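Uncharacterized conserved (Bdellovibrio bacteriovorus, PDB 7O21) is probably a peptidoglycan L,D-carboxypeptidase of the YkuD family that edits the cell wall and so generates the curvature of this predatory bacterium. Local coordinates at residues Y42-D47 with D164-G169; G150-R155 with T171-F176. One frame throughout, in Å; residues are numbered along the deposited sequence.

Interaction 1: Y42-D47 with D164-G169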
ATOM      1  N   TYR A  42      16.518 -10.639   9.637  1.00 16.51           N
ATOM      2  CA  TYR A  42      15.973 -11.974   9.443  1.00 14.88           C
ATOM      3  C   TYR A  42      15.175 -12.061   8.147  1.00 15.69           C
ATOM      4  O   TYR A  42      14.517 -11.096   7.740  1.00 17.44           O
ATOM      5  CB  TYR A  42      15.051 -12.367  10.607  1.00 16.08           C
ATOM      6  CG  TYR A  42      15.747 -12.355  11.938  1.00 17.43           C
ATOM      7  CD1 TYR A  42      16.729 -13.293  12.241  1.00 17.08           C
ATOM      8  CD2 TYR A  42      15.471 -11.364  12.866  1.00 16.73           C
ATOM      9  CE1 TYR A  42      17.385 -13.263  13.480  1.00 17.67           C
ATOM     10  CE2 TYR A  42      16.120 -11.329  14.086  1.00 20.31           C
ATOM     11  CZ  TYR A  42      17.071 -12.273  14.381  1.00 18.40           C
ATOM     12  OH  TYR A  42      17.709 -12.228  15.606  1.00 22.19           O
ATOM     13  N   VAL A  43      15.184 -13.252   7.542  1.00 15.60           N
ATOM     14  CA  VAL A  43      14.376 -13.567   6.368  1.00 14.66           C
ATOM     15  C   VAL A  43      13.676 -14.888   6.644  1.00 17.40           C
ATOM     16  O   VAL A  43      14.317 -15.836   7.104  1.00 16.04           O
ATOM     17  CB  VAL A  43      15.259 -13.708   5.115  1.00 15.72           C
ATOM     18  CG1 VAL A  43      14.476 -14.351   3.975  1.00 16.19           C
ATOM     19  CG2 VAL A  43      15.815 -12.338   4.697  1.00 16.25           C
ATOM     20  N   ILE A  44      12.384 -14.965   6.354  1.00 14.50           N
ATOM     21  CA  ILE A  44      11.631 -16.211   6.472  1.00 16.74           C
ATOM     22  C   ILE A  44      11.550 -16.862   5.099  1.00 14.14           C
ATOM     23  O   ILE A  44      11.217 -16.192   4.109  1.00 16.78           O
ATOM     24  CB  ILE A  44      10.232 -15.958   7.052  1.00 15.25           C
ATOM     25  CG1 ILE A  44      10.347 -15.458   8.505  1.00 17.75           C
ATOM     26  CG2 ILE A  44       9.393 -17.234   6.955  1.00 15.29           C
ATOM     27  CD1 ILE A  44       9.022 -15.020   9.089  1.00 19.28           C
ATOM     28  N   LEU A  45      11.861 -18.163   5.024  1.00 15.30           N
ATOM     29  CA  LEU A  45      11.860 -18.906   3.768  1.00 16.28           C
ATOM     30  C   LEU A  45      10.879 -20.061   3.899  1.00 15.66           C
ATOM     31  O   LEU A  45      11.007 -20.884   4.816  1.00 17.37           O
ATOM     32  CB  LEU A  45      13.254 -19.454   3.455  1.00 15.72           C
ATOM     33  CG  LEU A  45      13.319 -20.424   2.278  1.00 21.17           C
ATOM     34  CD1 LEU A  45      13.002 -19.706   0.987  1.00 20.56           C
ATOM     35  CD2 LEU A  45      14.701 -21.078   2.221  1.00 25.92           C
ATOM     36  N   VAL A  46       9.895 -20.116   3.003  1.00 14.55           N
ATOM     37  CA  VAL A  46       8.879 -21.171   3.009  1.00 15.21           C
ATOM     38  C   VAL A  46       9.127 -22.090   1.819  1.00 17.73           C
ATOM     39  O   VAL A  46       9.140 -21.642   0.667  1.00 15.95           O
ATOM     40  CB  VAL A  46       7.457 -20.599   2.966  1.00 15.58           C
ATOM     41  CG1 VAL A  46       6.420 -21.737   2.994  1.00 16.37           C
ATOM     42  CG2 VAL A  46       7.229 -19.614   4.099  1.00 16.69           C
ATOM     43  N   ASP A  47       9.303 -23.377   2.095  1.00 16.34           N
ATOM     44  CA  ASP A  47       9.588 -24.403   1.093  1.00 19.53           C
ATOM     45  C   ASP A  47       8.327 -25.263   1.012  1.00 19.57           C
ATOM     46  O   ASP A  47       8.098 -26.120   1.871  1.00 18.15           O
ATOM     47  CB  ASP A  47      10.803 -25.197   1.571  1.00 18.12           C
ATOM     48  CG  ASP A  47      11.175 -26.345   0.663  1.00 21.39           C
ATOM     49  OD1 ASP A  47      10.353 -26.782  -0.168  1.00 21.02           O
ATOM     50  OD2 ASP A  47      12.322 -26.817   0.801  1.00 25.82           O
ATOM     51  N   ASP A 164       8.927 -13.212  17.258  1.00 23.17           N
ATOM     52  CA  ASP A 164      10.158 -12.619  17.773  1.00 27.58           C
ATOM     53  C   ASP A 164      11.122 -12.208  16.669  1.00 25.86           C
ATOM     54  O   ASP A 164      12.005 -11.377  16.912  1.00 28.89           O
ATOM     55  CB  ASP A 164      10.852 -13.589  18.735  1.00 30.96           C
ATOM     56  CG  ASP A 164      10.068 -13.800  20.018  1.00 38.28           C
ATOM     57  OD1 ASP A 164       9.247 -12.924  20.370  1.00 43.66           O
ATOM     58  OD2 ASP A 164      10.269 -14.848  20.667  1.00 49.41           O
ATOM     59  N   TYR A 165      10.983 -12.762  15.471  1.00 19.15           N
ATOM     60  CA  TYR A 165      11.904 -12.452  14.383  1.00 20.12           C
ATOM     61  C   TYR A 165      11.330 -11.480  13.367  1.00 22.26           C
ATOM     62  O   TYR A 165      12.045 -11.091  12.437  1.00 23.04           O
ATOM     63  CB  TYR A 165      12.306 -13.732  13.646  1.00 19.54           C
ATOM     64  CG  TYR A 165      12.994 -14.776  14.487  1.00 20.55           C
ATOM     65  CD1 TYR A 165      14.322 -14.635  14.856  1.00 17.72           C
ATOM     66  CD2 TYR A 165      12.318 -15.922  14.887  1.00 28.03           C
ATOM     67  CE1 TYR A 165      14.961 -15.604  15.616  1.00 23.47           C
ATOM     68  CE2 TYR A 165      12.944 -16.893  15.646  1.00 25.41           C
ATOM     69  CZ  TYR A 165      14.262 -16.727  16.009  1.00 26.07           C
ATOM     70  OH  TYR A 165      14.879 -17.708  16.759  1.00 31.12           O
ATOM     71  N   ILE A 166      10.072 -11.085  13.495  1.00 17.37           N
ATOM     72  CA  ILE A 166       9.385 -10.350  12.442  1.00 17.38           C
ATOM     73  C   ILE A 166       9.344  -8.871  12.793  1.00 18.22           C
ATOM     74  O   ILE A 166       8.795  -8.476  13.829  1.00 21.75           O
ATOM     75  CB  ILE A 166       7.982 -10.915  12.186  1.00 17.05           C
ATOM     76  CG1 ILE A 166       8.093 -12.306  11.563  1.00 17.11           C
ATOM     77  CG2 ILE A 166       7.185  -9.973  11.279  1.00 18.46           C
ATOM     78  CD1 ILE A 166       6.780 -13.062  11.607  1.00 18.47           C
ATOM     79  N   LYS A 167       9.923  -8.058  11.918  1.00 16.28           N
ATOM     80  CA  LYS A 167       9.861  -6.608  12.012  1.00 17.10           C
ATOM     81  C   LYS A 167       8.822  -6.157  10.996  1.00 18.20           C
ATOM     82  O   LYS A 167       8.996  -6.346   9.785  1.00 17.52           O
ATOM     83  CB  LYS A 167      11.241  -6.032  11.705  1.00 19.53           C
ATOM     84  CG  LYS A 167      11.377  -4.536  11.879  1.00 24.70           C
ATOM     85  CD  LYS A 167      12.873  -4.196  11.744  1.00 24.18           C
ATOM     86  CE  LYS A 167      13.212  -2.815  12.204  1.00 33.77           C
ATOM     87  NZ  LYS A 167      14.675  -2.649  12.023  1.00 22.18           N
ATOM     88  N   LEU A 168       7.724  -5.588  11.488  1.00 19.17           N
ATOM     89  CA  LEU A 168       6.627  -5.234  10.600  1.00 19.19           C
ATOM     90  C   LEU A 168       7.085  -4.212   9.572  1.00 19.28           C
ATOM     91  O   LEU A 168       7.790  -3.253   9.896  1.00 18.67           O
ATOM     92  CB  LEU A 168       5.456  -4.683  11.408  1.00 19.58           C
ATOM     93  CG  LEU A 168       4.801  -5.694  12.343  1.00 21.57           C
ATOM     94  CD1 LEU A 168       3.613  -5.023  13.015  1.00 24.38           C
ATOM     95  CD2 LEU A 168       4.374  -6.934  11.572  1.00 23.59           C
ATOM     96  N   GLY A 169       6.691  -4.433   8.321  1.00 17.54           N
ATOM     97  CA  GLY A 169       7.099  -3.590   7.229  1.00 19.71           C
ATOM     98  C   GLY A 169       8.451  -3.913   6.639  1.00 18.89           C
ATOM     99  O   GLY A 169       8.804  -3.338   5.597  1.00 20.71           O
TER
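With CG placed anti to the carbonyl carbon in both Tyr-42 (chi1 -59°) and Tyr-165 (chi1 -60°), the two rings meet as a T-shaped (edge-to-face) pair in the YkuD catalytic domain, where strand 42-47 faces the loop between helix 156-163 and strand 172-176. Tyr-165 supplies the edge: its CD1 stands 3.5 Å above the plane of the Tyr-42 ring, over the ring centre. The planes are turned by 75° and the centroids lie 4.9 Å apart, so a C-H edge faces the pi cloud. Tyrosine suits this partly exposed place: the carbon ring packs while the Tyr-42 hydroxyl makes a hydrogen bond beside the contact; Ile-66 of strand 62-73 touches both side chains.

Two residues along, Ile-44 again points to the loop and its side chain crosses that of Ile-166 at about a right angle. Ile-166 leaves its backbone pointing away, but its CG1, anti to the carbonyl carbon, turns its ethyl arm back toward that of Ile-44; both residues rest on Leu-95. Between the segments the contact is apolar and aromatic; Lys-167 is hydrogen-bonded to Phe-39 O and Thr-171 OG1. Ile-44 CD1 lies 3.8 Å from Ile-166 CG1 and 3.9 Å from Ile-166 CD1.

Interaction 2: G150-R155 with T171-F176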
ATOM      1  N   GLY A 150      -3.419 -20.581  -0.471  1.00 22.14           N
ATOM      2  CA  GLY A 150      -2.216 -19.811  -0.666  1.00 20.63           C
ATOM      3  C   GLY A 150      -1.587 -19.248   0.593  1.00 19.79           C
ATOM      4  O   GLY A 150      -0.445 -18.781   0.535  1.00 20.01           O
ATOM      5  N   CYS A 151      -2.291 -19.255   1.723  1.00 19.58           N
ATOM      6  CA  CYS A 151      -1.714 -18.758   2.962  1.00 20.79           C
ATOM      7  C   CYS A 151      -0.670 -19.732   3.481  1.00 17.40           C
ATOM      8  O   CYS A 151      -0.768 -20.944   3.277  1.00 18.63           O
ATOM      9  CB  CYS A 151      -2.801 -18.603   4.008  1.00 17.56           C
ATOM     10  SG  CYS A 151      -3.745 -17.071   3.743  1.00 23.05           S
ATOM     11  N   VAL A 152       0.325 -19.197   4.172  1.00 17.76           N
ATOM     12  CA  VAL A 152       1.314 -20.026   4.861  1.00 16.14           C
ATOM     13  C   VAL A 152       0.815 -20.277   6.277  1.00 15.53           C
ATOM     14  O   VAL A 152       0.557 -19.329   7.027  1.00 17.01           O
ATOM     15  CB  VAL A 152       2.686 -19.342   4.885  1.00 15.66           C
ATOM     16  CG1 VAL A 152       3.708 -20.238   5.596  1.00 18.64           C
ATOM     17  CG2 VAL A 152       3.135 -18.973   3.470  1.00 18.80           C
ATOM     18  N   VAL A 153       0.652 -21.545   6.643  1.00 15.47           N
ATOM     19  CA  VAL A 153       0.046 -21.907   7.918  1.00 14.70           C
ATOM     20  C   VAL A 153       1.044 -22.710   8.740  1.00 16.61           C
ATOM     21  O   VAL A 153       1.691 -23.635   8.225  1.00 16.51           O
ATOM     22  CB  VAL A 153      -1.245 -22.714   7.704  1.00 15.36           C
ATOM     23  CG1 VAL A 153      -2.013 -22.899   9.032  1.00 17.10           C
ATOM     24  CG2 VAL A 153      -2.120 -22.057   6.639  1.00 18.47           C
ATOM     25  N   VAL A 154       1.144 -22.359  10.020  1.00 15.70           N
ATOM     26  CA  VAL A 154       1.996 -23.021  10.991  1.00 16.28           C
ATOM     27  C   VAL A 154       1.185 -23.266  12.259  1.00 16.83           C
ATOM     28  O   VAL A 154       0.074 -22.757  12.436  1.00 16.52           O
ATOM     29  CB  VAL A 154       3.258 -22.193  11.315  1.00 17.23           C
ATOM     30  CG1 VAL A 154       4.113 -22.004  10.062  1.00 16.54           C
ATOM     31  CG2 VAL A 154       2.876 -20.834  11.886  1.00 15.64           C
ATOM     32  N   ARG A 155       1.774 -23.993  13.169  1.00 16.46           N
ATOM     33  CA  ARG A 155       1.128 -24.267  14.469  1.00 15.36           C
ATOM     34  C   ARG A 155       1.179 -23.021  15.368  1.00 16.51           C
ATOM     35  O   ARG A 155       1.967 -22.152  15.161  1.00 16.07           O
ATOM     36  CB  ARG A 155       1.769 -25.505  15.104  1.00 17.85           C
ATOM     37  CG  ARG A 155       1.502 -26.798  14.358  1.00 17.62           C
ATOM     38  CD  ARG A 155       0.044 -27.179  14.446  1.00 21.08           C
ATOM     39  NE  ARG A 155      -0.356 -28.183  13.495  1.00 19.69           N
ATOM     40  CZ  ARG A 155      -1.610 -28.368  13.172  1.00 23.70           C
ATOM     41  NH1 ARG A 155      -1.951 -29.269  12.286  1.00 26.68           N
ATOM     42  NH2 ARG A 155      -2.538 -27.616  13.696  1.00 19.31           N
ATOM     43  N   THR A 171      10.488  -7.413   7.390  1.00 14.13           N
ATOM     44  CA  THR A 171      10.983  -8.793   7.264  1.00 13.83           C
ATOM     45  C   THR A 171      10.464  -9.462   5.991  1.00 14.45           C
ATOM     46  O   THR A 171       9.243  -9.597   5.824  1.00 14.53           O
ATOM     47  CB  THR A 171      10.605  -9.617   8.497  1.00 14.59           C
ATOM     48  OG1 THR A 171      11.270  -9.063   9.639  1.00 16.21           O
ATOM     49  CG2 THR A 171      11.038 -11.087   8.328  1.00 15.16           C
ATOM     50  N   PRO A 172      11.337  -9.946   5.110  1.00 13.13           N
ATOM     51  CA  PRO A 172      10.865 -10.700   3.940  1.00 15.51           C
ATOM     52  C   PRO A 172      10.295 -12.050   4.326  1.00 16.64           C
ATOM     53  O   PRO A 172      10.756 -12.701   5.267  1.00 16.83           O
ATOM     54  CB  PRO A 172      12.140 -10.911   3.109  1.00 17.94           C
ATOM     55  CG  PRO A 172      13.111  -9.880   3.592  1.00 16.78           C
ATOM     56  CD  PRO A 172      12.785  -9.674   5.056  1.00 13.79           C
ATOM     57  N   ILE A 173       9.299 -12.481   3.561  1.00 14.37           N
ATOM     58  CA  ILE A 173       8.879 -13.875   3.537  1.00 13.88           C
ATOM     59  C   ILE A 173       8.952 -14.341   2.091  1.00 14.61           C
ATOM     60  O   ILE A 173       8.343 -13.736   1.197  1.00 15.27           O
ATOM     61  CB  ILE A 173       7.497 -14.094   4.178  1.00 13.53           C
ATOM     62  CG1 ILE A 173       7.149 -15.573   4.169  1.00 15.16           C
ATOM     63  CG2 ILE A 173       6.400 -13.228   3.505  1.00 17.64           C
ATOM     64  CD1 ILE A 173       5.994 -15.932   5.100  1.00 17.98           C
ATOM     65  N   LEU A 174       9.764 -15.363   1.848  1.00 13.54           N
ATOM     66  CA  LEU A 174       9.976 -15.921   0.519  1.00 13.99           C
ATOM     67  C   LEU A 174       9.162 -17.200   0.450  1.00 17.29           C
ATOM     68  O   LEU A 174       9.388 -18.120   1.242  1.00 16.71           O
ATOM     69  CB  LEU A 174      11.451 -16.238   0.309  1.00 14.40           C
ATOM     70  CG  LEU A 174      12.435 -15.075   0.478  1.00 20.36           C
ATOM     71  CD1 LEU A 174      13.872 -15.520   0.161  1.00 18.89           C
ATOM     72  CD2 LEU A 174      12.026 -13.875  -0.354  1.00 25.69           C
ATOM     73  N   ILE A 175       8.201 -17.248  -0.461  1.00 14.86           N
ATOM     74  CA  ILE A 175       7.241 -18.341  -0.534  1.00 16.53           C
ATOM     75  C   ILE A 175       7.497 -19.050  -1.855  1.00 16.79           C
ATOM     76  O   ILE A 175       7.098 -18.567  -2.917  1.00 18.01           O
ATOM     77  CB  ILE A 175       5.795 -17.839  -0.408  1.00 17.52           C
ATOM     78  CG1 ILE A 175       5.596 -17.084   0.927  1.00 15.87           C
ATOM     79  CG2 ILE A 175       4.805 -19.018  -0.515  1.00 19.92           C
ATOM     80  CD1 ILE A 175       4.255 -16.360   1.066  1.00 17.86           C
ATOM     81  N   PHE A 176       8.176 -20.195  -1.812  1.00 16.70           N
ATOM     82  CA  PHE A 176       8.670 -20.849  -3.020  1.00 17.18           C
ATOM     83  C   PHE A 176       8.111 -22.260  -3.091  1.00 19.78           C
ATOM     84  O   PHE A 176       8.123 -22.983  -2.088  1.00 18.87           O
ATOM     85  CB  PHE A 176      10.201 -20.904  -3.004  1.00 17.47           C
ATOM     86  CG  PHE A 176      10.882 -19.539  -3.053  1.00 19.59           C
ATOM     87  CD1 PHE A 176      10.229 -18.428  -3.570  1.00 20.18           C
ATOM     88  CD2 PHE A 176      12.185 -19.393  -2.594  1.00 21.12           C
ATOM     89  CE1 PHE A 176      10.872 -17.181  -3.638  1.00 19.36           C
ATOM     90  CE2 PHE A 176      12.834 -18.153  -2.655  1.00 20.07           C
ATOM     91  CZ  PHE A 176      12.170 -17.046  -3.172  1.00 19.62           C
TER
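Val-152 turns its CG2 methyl onto the end of Ile-175, meeting it tip to tip: CG2 lies 3.7 Å from Ile-175 CD1 and 4.0 Å from Ile-175 CG1. In Val-152 the CG2 branch stands anti to the carbonyl carbon, while in Ile-175 the CG1 arm takes the same position (chi1 -58°) and extends its terminal methyl across the interior. The backbones stay well apart, with 8.2 Å between Val-152 CA and Ile-175 CA, and the short valine is matched by the longer isoleucine. Ile-173, two residues earlier on the same strand, also points inward, but its CD1 makes a looser approach of 4.5 Å to Val-152 CG2. All three side chains are buried, and branched aliphatic residues fit both the extended backbone and a contact made by methyl and methylene groups alone.

Cys-151, the predicted nucleophile, directs its side chain away from this contact and touches Trp-134 and His-136, the latter the predicted proton donor/acceptor. Val-152, the residue after it, is by contrast buried in the apolar interior of the YkuD domain. Its backbone is hydrogen-bonded to Trp-134 and His-136 of strand 134-136, and its side chain also packs on Leu-135 and on Val-46 of strand 42-47. Beyond Val-153 the chain leads into helix 156-163, whereas strand 172-176 lies between strands 42-47 and 91-99.

Overall arrangement
From the N terminus, after two short strands, the chain enters the catalytic domain's sheet at strand 42-47. Interaction 1 closes a long loop when the chain returns at 164-169, having formed most of that sheet. Interaction 2 starts inside that loop, at 150-155, and closes beyond it, at 171-176, after a short excursion through helix 156-163. The segments therefore alternate along the chain, and the two contacts cross rather than nest. They join where strands 42-47 and 172-176 are neighbours: probable backbone hydrogen bonds run from Val-46 N to Leu-174 O and from Leu-174 N to Ile-44 O. Together they tie the first strand of that sheet, the loop after the helix and the predicted nucleophile's segment.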